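Local coordinates for protein NAD-dependent epimerase/dehydratase (PDB 3GPI) that is of uncertain function but is probably an NAD-dependent oxidoreductase of the epimerase/dehydratase type with a Rossmann fold, at residues R162-Q174 with V220-I233. Sequence-based numbering, arbitrary orientation. Where two conformers were deposited one is given.
Sequences RLRMIRQAQTPEQ and VHDLLRWLADRQGI
Gln231 NE2 spends its amide hydrogens on two carbonyls, one in each segment. Across the contact Gln231 NE2 donates to Ile166 O at 3.1 Å, nearly straight (N-H...O 174°); within its own segment Gln231 NE2 donates to Leu227 O at 3.2 Å, from well above that carbonyl plane. Both acceptors lie in the amide plane of Gln231, which fixes the group's rotation. Gln231 OE1 accepts from Gln170 NE2 at 2.9 Å, the two amide planes standing 68° apart. The chain of Gln231, extended beyond CG, carries the amide across to the other segment, and Ile166 CG2 lies 3.5 Å from Gln231 OE1. A leucine in its place would probably leave Ile166 O and the amide of Gln170 without these partners. Beside this polar group, Ala169 CB presses on Leu227 CB at 3.4 Å, tighter than usual for carbons; its small side chain is consistent with the close approach of the segment axes, 9.0 Å at a crossing angle of -71°. Met165 CG meets Leu223 CD2 at 3.8 Å, and Leu227 CD1 sits against Met165 CB. Next to the amides, Ile233 CG2 touches Pro172 CG at 3.7 Å. Tyr270 of helix 266-277 touches both Met165 and Leu227. Two helices thus pack beside helix 266-277, and glutamine amides bridge their ends, joining the segment after strand 149-158 to helix 220-230 in a Rossmann-type epimerase/dehydratase fold.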
loop_
_atom_site.group_PDB
_atom_site.type_symbol
_atom_site.label_atom_id
_atom_site.label_comp_id
_atom_site.label_asym_id
_atom_site.label_seq_id
_atom_site.Cartn_x
_atom_site.Cartn_y
_atom_site.Cartn_z
ATOM N N ARG A 162 7.106 -8.521 -6.318
ATOM C CA ARG A 162 6.163 -9.109 -5.347
ATOM C C ARG A 162 5.368 -10.204 -6.038
ATOM O O ARG A 162 4.150 -10.103 -6.235
ATOM C CB ARG A 162 5.240 -8.051 -4.761
ATOM C CG ARG A 162 5.955 -7.118 -3.809
ATOM C CD ARG A 162 5.018 -6.023 -3.477
ATOM N NE ARG A 162 5.610 -4.919 -2.742
ATOM C CZ ARG A 162 5.536 -4.757 -1.427
ATOM N NH1 ARG A 162 4.949 -5.670 -0.648
ATOM N NH2 ARG A 162 6.081 -3.678 -0.879
ATOM N N LEU A 163 6.096 -11.248 -6.417
ATOM C CA LEU A 163 5.559 -12.358 -7.191
ATOM C C LEU A 163 5.402 -13.651 -6.384
ATOM O O LEU A 163 5.310 -14.752 -6.976
ATOM C CB LEU A 163 6.466 -12.638 -8.410
ATOM C CG LEU A 163 6.685 -11.432 -9.332
ATOM C CD1 LEU A 163 7.708 -11.805 -10.418
ATOM C CD2 LEU A 163 5.415 -10.918 -9.990
ATOM N N ARG A 164 5.331 -13.549 -5.050
ATOM C CA ARG A 164 5.157 -14.744 -4.210
ATOM C C ARG A 164 4.011 -15.663 -4.651
ATOM O O ARG A 164 4.166 -16.878 -4.624
ATOM C CB ARG A 164 5.005 -14.446 -2.729
ATOM C CG ARG A 164 5.176 -15.698 -1.900
ATOM C CD ARG A 164 5.160 -15.434 -0.413
ATOM N NE ARG A 164 4.645 -16.610 0.290
ATOM C CZ ARG A 164 5.382 -17.635 0.707
ATOM N NH1 ARG A 164 6.694 -17.645 0.517
ATOM N NH2 ARG A 164 4.798 -18.649 1.344
ATOM N N MET A 165 2.855 -15.130 -5.039
ATOM C CA MET A 165 1.728 -15.989 -5.401
ATOM C C MET A 165 2.049 -16.787 -6.664
ATOM O O MET A 165 1.635 -17.947 -6.818
ATOM C CB MET A 165 0.439 -15.175 -5.627
ATOM C CG MET A 165 -0.311 -14.709 -4.349
ATOM S SD MET A 165 -0.767 -15.995 -3.134
ATOM C CE MET A 165 0.681 -15.851 -2.115
ATOM N N ILE A 166 2.763 -16.148 -7.590
ATOM C CA ILE A 166 3.174 -16.819 -8.842
ATOM C C ILE A 166 4.102 -17.983 -8.536
ATOM O O ILE A 166 3.924 -19.077 -9.115
ATOM C CB ILE A 166 3.832 -15.836 -9.841
ATOM C CG1 ILE A 166 2.757 -14.953 -10.460
ATOM C CG2 ILE A 166 4.625 -16.561 -10.970
ATOM C CD1 ILE A 166 3.298 -13.862 -11.362
ATOM N N ARG A 167 5.044 -17.766 -7.626
ATOM C CA ARG A 167 5.970 -18.847 -7.264
ATOM C C ARG A 167 5.236 -19.922 -6.476
ATOM O O ARG A 167 5.403 -21.111 -6.793
ATOM C CB ARG A 167 7.182 -18.307 -6.490
ATOM C CG ARG A 167 8.076 -17.408 -7.363
ATOM C CD ARG A 167 9.331 -16.988 -6.602
ATOM N NE ARG A 167 9.033 -16.379 -5.296
ATOM C CZ ARG A 167 8.907 -15.073 -5.079
ATOM N NH1 ARG A 167 9.038 -14.183 -6.057
ATOM N NH2 ARG A 167 8.642 -14.650 -3.871
ATOM N N GLN A 168 4.408 -19.547 -5.502
ATOM C CA GLN A 168 3.709 -20.526 -4.698
ATOM C C GLN A 168 2.783 -21.392 -5.582
ATOM O O GLN A 168 2.571 -22.577 -5.310
ATOM C CB GLN A 168 2.869 -19.873 -3.624
ATOM C CG GLN A 168 2.243 -20.916 -2.657
ATOM C CD GLN A 168 1.613 -20.369 -1.387
ATOM O OE1 GLN A 168 0.972 -19.306 -1.366
ATOM N NE2 GLN A 168 1.747 -21.146 -0.323
ATOM N N ALA A 169 2.208 -20.807 -6.615
ATOM C CA ALA A 169 1.315 -21.534 -7.512
ATOM C C ALA A 169 2.037 -22.664 -8.246
ATOM O O ALA A 169 1.394 -23.582 -8.732
ATOM C CB ALA A 169 0.712 -20.558 -8.521
ATOM N N GLN A 170 3.366 -22.592 -8.285
ATOM C CA GLN A 170 4.178 -23.596 -8.993
ATOM C C GLN A 170 4.385 -24.839 -8.152
ATOM O O GLN A 170 4.878 -25.871 -8.659
ATOM C CB GLN A 170 5.533 -22.982 -9.374
ATOM C CG GLN A 170 5.456 -21.931 -10.487
ATOM C CD GLN A 170 6.781 -21.295 -10.768
ATOM O OE1 GLN A 170 7.814 -21.833 -10.375
ATOM N NE2 GLN A 170 6.772 -20.153 -11.442
ATOM N N THR A 171 4.045 -24.754 -6.880
ATOM C CA THR A 171 4.260 -25.856 -5.943
ATOM C C THR A 171 2.987 -26.231 -5.129
ATOM O O THR A 171 2.890 -25.918 -3.948
ATOM C CB THR A 171 5.447 -25.554 -5.006
ATOM O OG1 THR A 171 5.169 -24.341 -4.286
ATOM C CG2 THR A 171 6.752 -25.432 -5.806
ATOM N N PRO A 172 2.027 -26.960 -5.752
ATOM C CA PRO A 172 0.754 -27.250 -5.082
ATOM C C PRO A 172 0.873 -28.056 -3.792
ATOM O O PRO A 172 0.022 -27.917 -2.922
ATOM C CB PRO A 172 -0.055 -28.020 -6.145
ATOM C CG PRO A 172 0.556 -27.669 -7.423
ATOM C CD PRO A 172 2.026 -27.463 -7.134
ATOM N N GLU A 173 1.948 -28.835 -3.619
ATOM C CA GLU A 173 2.149 -29.491 -2.323
ATOM C C GLU A 173 2.387 -28.506 -1.155
ATOM O O GLU A 173 2.191 -28.858 0.011
ATOM C CB GLU A 173 3.276 -30.547 -2.404
ATOM N N GLN A 174 2.747 -27.265 -1.464
ATOM C CA GLN A 174 2.994 -26.251 -0.428
ATOM C C GLN A 174 1.836 -25.276 -0.246
ATOM O O GLN A 174 1.971 -24.265 0.438
ATOM C CB GLN A 174 4.295 -25.471 -0.716
ATOM C CG GLN A 174 5.518 -26.379 -0.870
ATOM C CD GLN A 174 6.816 -25.616 -1.072
ATOM O OE1 GLN A 174 7.125 -24.673 -0.333
ATOM N NE2 GLN A 174 7.609 -26.052 -2.050
ATOM N N VAL A 220 -7.853 -18.118 -1.517
ATOM C CA VAL A 220 -6.455 -18.287 -1.929
ATOM C C VAL A 220 -6.298 -19.488 -2.893
ATOM O O VAL A 220 -5.514 -19.447 -3.820
ATOM C CB VAL A 220 -5.489 -18.355 -0.710
ATOM C CG1 VAL A 220 -5.687 -19.647 0.122
ATOM C CG2 VAL A 220 -4.051 -18.170 -1.123
ATOM N N HIS A 221 -7.063 -20.551 -2.678
ATOM C CA HIS A 221 -6.953 -21.690 -3.580
ATOM C C HIS A 221 -7.444 -21.403 -4.972
ATOM O O HIS A 221 -6.931 -21.965 -5.920
ATOM C CB HIS A 221 -7.659 -22.948 -2.997
ATOM C CG HIS A 221 -6.826 -23.668 -1.983
ATOM N ND1 HIS A 221 -6.195 -24.860 -2.273
ATOM C CD2 HIS A 221 -6.493 -23.355 -0.701
ATOM C CE1 HIS A 221 -5.513 -25.249 -1.208
ATOM N NE2 HIS A 221 -5.678 -24.362 -0.244
ATOM N N ASP A 222 -8.430 -20.523 -5.109
ATOM C CA ASP A 222 -8.845 -20.168 -6.452
ATOM C C ASP A 222 -7.757 -19.377 -7.171
ATOM O O ASP A 222 -7.534 -19.565 -8.367
ATOM C CB ASP A 222 -10.133 -19.343 -6.435
ATOM C CG ASP A 222 -11.369 -20.163 -6.083
ATOM O OD1 ASP A 222 -11.292 -21.408 -6.011
ATOM O OD2 ASP A 222 -12.400 -19.509 -5.874
ATOM N N LEU A 223 -7.066 -18.500 -6.461
ATOM C CA LEU A 223 -5.987 -17.735 -7.068
ATOM C C LEU A 223 -4.828 -18.663 -7.431
ATOM O O LEU A 223 -4.309 -18.579 -8.537
ATOM C CB LEU A 223 -5.522 -16.651 -6.085
ATOM C CG LEU A 223 -4.338 -15.838 -6.586
ATOM C CD1 LEU A 223 -4.628 -15.110 -7.924
ATOM C CD2 LEU A 223 -3.906 -14.817 -5.562
ATOM N N LEU A 224 -4.467 -19.554 -6.515
ATOM C CA LEU A 224 -3.354 -20.482 -6.758
ATOM C C LEU A 224 -3.658 -21.400 -7.931
ATOM O O LEU A 224 -2.786 -21.587 -8.756
ATOM C CB LEU A 224 -3.024 -21.255 -5.491
ATOM C CG LEU A 224 -2.380 -20.456 -4.384
ATOM C CD1 LEU A 224 -2.487 -21.254 -3.071
ATOM C CD2 LEU A 224 -0.919 -20.094 -4.736
ATOM N N ARG A 225 -4.891 -21.907 -8.032
ATOM C CA ARG A 225 -5.223 -22.765 -9.171
ATOM C C ARG A 225 -5.218 -21.990 -10.473
ATOM O O ARG A 225 -4.778 -22.521 -11.475
ATOM C CB ARG A 225 -6.568 -23.435 -8.955
ATOM C CG ARG A 225 -6.516 -24.559 -7.940
ATOM C CD ARG A 225 -7.881 -25.128 -7.780
ATOM N NE ARG A 225 -7.847 -26.320 -6.958
ATOM C CZ ARG A 225 -8.733 -27.302 -7.091
ATOM N NH1 ARG A 225 -9.668 -27.244 -8.044
ATOM N NH2 ARG A 225 -8.648 -28.346 -6.277
ATOM N N TRP A 226 -5.709 -20.740 -10.463
ATOM C CA TRP A 226 -5.740 -19.931 -11.697
ATOM C C TRP A 226 -4.284 -19.700 -12.141
ATOM O O TRP A 226 -3.930 -19.818 -13.344
ATOM C CB TRP A 226 -6.462 -18.593 -11.361
ATOM C CG TRP A 226 -6.700 -17.705 -12.590
ATOM C CD1 TRP A 226 -7.837 -17.667 -13.353
ATOM C CD2 TRP A 226 -5.810 -16.744 -13.146
ATOM N NE1 TRP A 226 -7.700 -16.749 -14.352
ATOM C CE2 TRP A 226 -6.468 -16.160 -14.251
ATOM C CE3 TRP A 226 -4.532 -16.293 -12.808
ATOM C CZ2 TRP A 226 -5.877 -15.157 -15.037
ATOM C CZ3 TRP A 226 -3.939 -15.286 -13.581
ATOM C CH2 TRP A 226 -4.616 -14.744 -14.702
ATOM N N LEU A 227 -3.421 -19.353 -11.186
ATOM C CA LEU A 227 -2.020 -19.131 -11.483
ATOM C C LEU A 227 -1.291 -20.411 -11.937
ATOM O O LEU A 227 -0.410 -20.371 -12.808
ATOM C CB LEU A 227 -1.330 -18.533 -10.276
ATOM C CG LEU A 227 -1.671 -17.055 -10.009
ATOM C CD1 LEU A 227 -1.128 -16.609 -8.690
ATOM C CD2 LEU A 227 -1.192 -16.141 -11.168
ATOM N N ALA A 228 -1.687 -21.531 -11.344
ATOM C CA ALA A 228 -1.104 -22.823 -11.702
ATOM C C ALA A 228 -1.539 -23.167 -13.131
ATOM O O ALA A 228 -0.689 -23.577 -13.937
ATOM C CB ALA A 228 -1.562 -23.888 -10.722
ATOM N N ASP A 229 -2.813 -22.931 -13.460
ATOM C CA ASP A 229 -3.335 -23.210 -14.800
ATOM C C ASP A 229 -2.576 -22.444 -15.872
ATOM O O ASP A 229 -2.200 -22.987 -16.925
ATOM C CB ASP A 229 -4.824 -22.904 -14.887
ATOM C CG ASP A 229 -5.677 -23.912 -14.159
ATOM O OD1 ASP A 229 -5.151 -24.938 -13.660
ATOM O OD2 ASP A 229 -6.917 -23.676 -14.051
ATOM N N ARG A 230 -2.265 -21.198 -15.603
ATOM C CA ARG A 230 -1.583 -20.411 -16.610
ATOM C C ARG A 230 -0.092 -20.667 -16.687
ATOM O O ARG A 230 0.568 -20.157 -17.578
ATOM C CB ARG A 230 -1.891 -18.918 -16.385
ATOM C CG ARG A 230 -3.178 -18.554 -17.159
ATOM C CD ARG A 230 -4.123 -17.677 -16.415
ATOM N NE ARG A 230 -5.474 -17.728 -16.985
ATOM C CZ ARG A 230 -6.424 -18.565 -16.578
ATOM N NH1 ARG A 230 -6.167 -19.436 -15.604
ATOM N NH2 ARG A 230 -7.631 -18.553 -17.155
ATOM N N GLN A 231 0.453 -21.447 -15.763
ATOM C CA GLN A 231 1.863 -21.796 -15.779
ATOM C C GLN A 231 2.152 -23.281 -16.082
ATOM O O GLN A 231 3.300 -23.744 -15.915
ATOM C CB GLN A 231 2.521 -21.422 -14.466
ATOM C CG GLN A 231 2.478 -19.905 -14.163
ATOM C CD GLN A 231 3.205 -19.606 -12.900
ATOM O OE1 GLN A 231 4.410 -19.416 -12.908
ATOM N NE2 GLN A 231 2.463 -19.553 -11.789
ATOM N N GLY A 232 1.122 -24.020 -16.488
ATOM C CA GLY A 232 1.309 -25.435 -16.801
ATOM C C GLY A 232 1.695 -26.257 -15.585
ATOM O O GLY A 232 2.554 -27.142 -15.673
ATOM N N ILE A 233 1.102 -25.963 -14.438
ATOM C CA ILE A 233 1.408 -26.658 -13.187
ATOM C C ILE A 233 0.316 -27.652 -12.882
ATOM O O ILE A 233 -0.854 -27.321 -12.814
ATOM C CB ILE A 233 1.516 -25.640 -12.009
ATOM C CG1 ILE A 233 2.575 -24.564 -12.313
ATOM C CG2 ILE A 233 1.748 -26.380 -10.709
ATOM C CD1 ILE A 233 3.984 -25.072 -12.536
#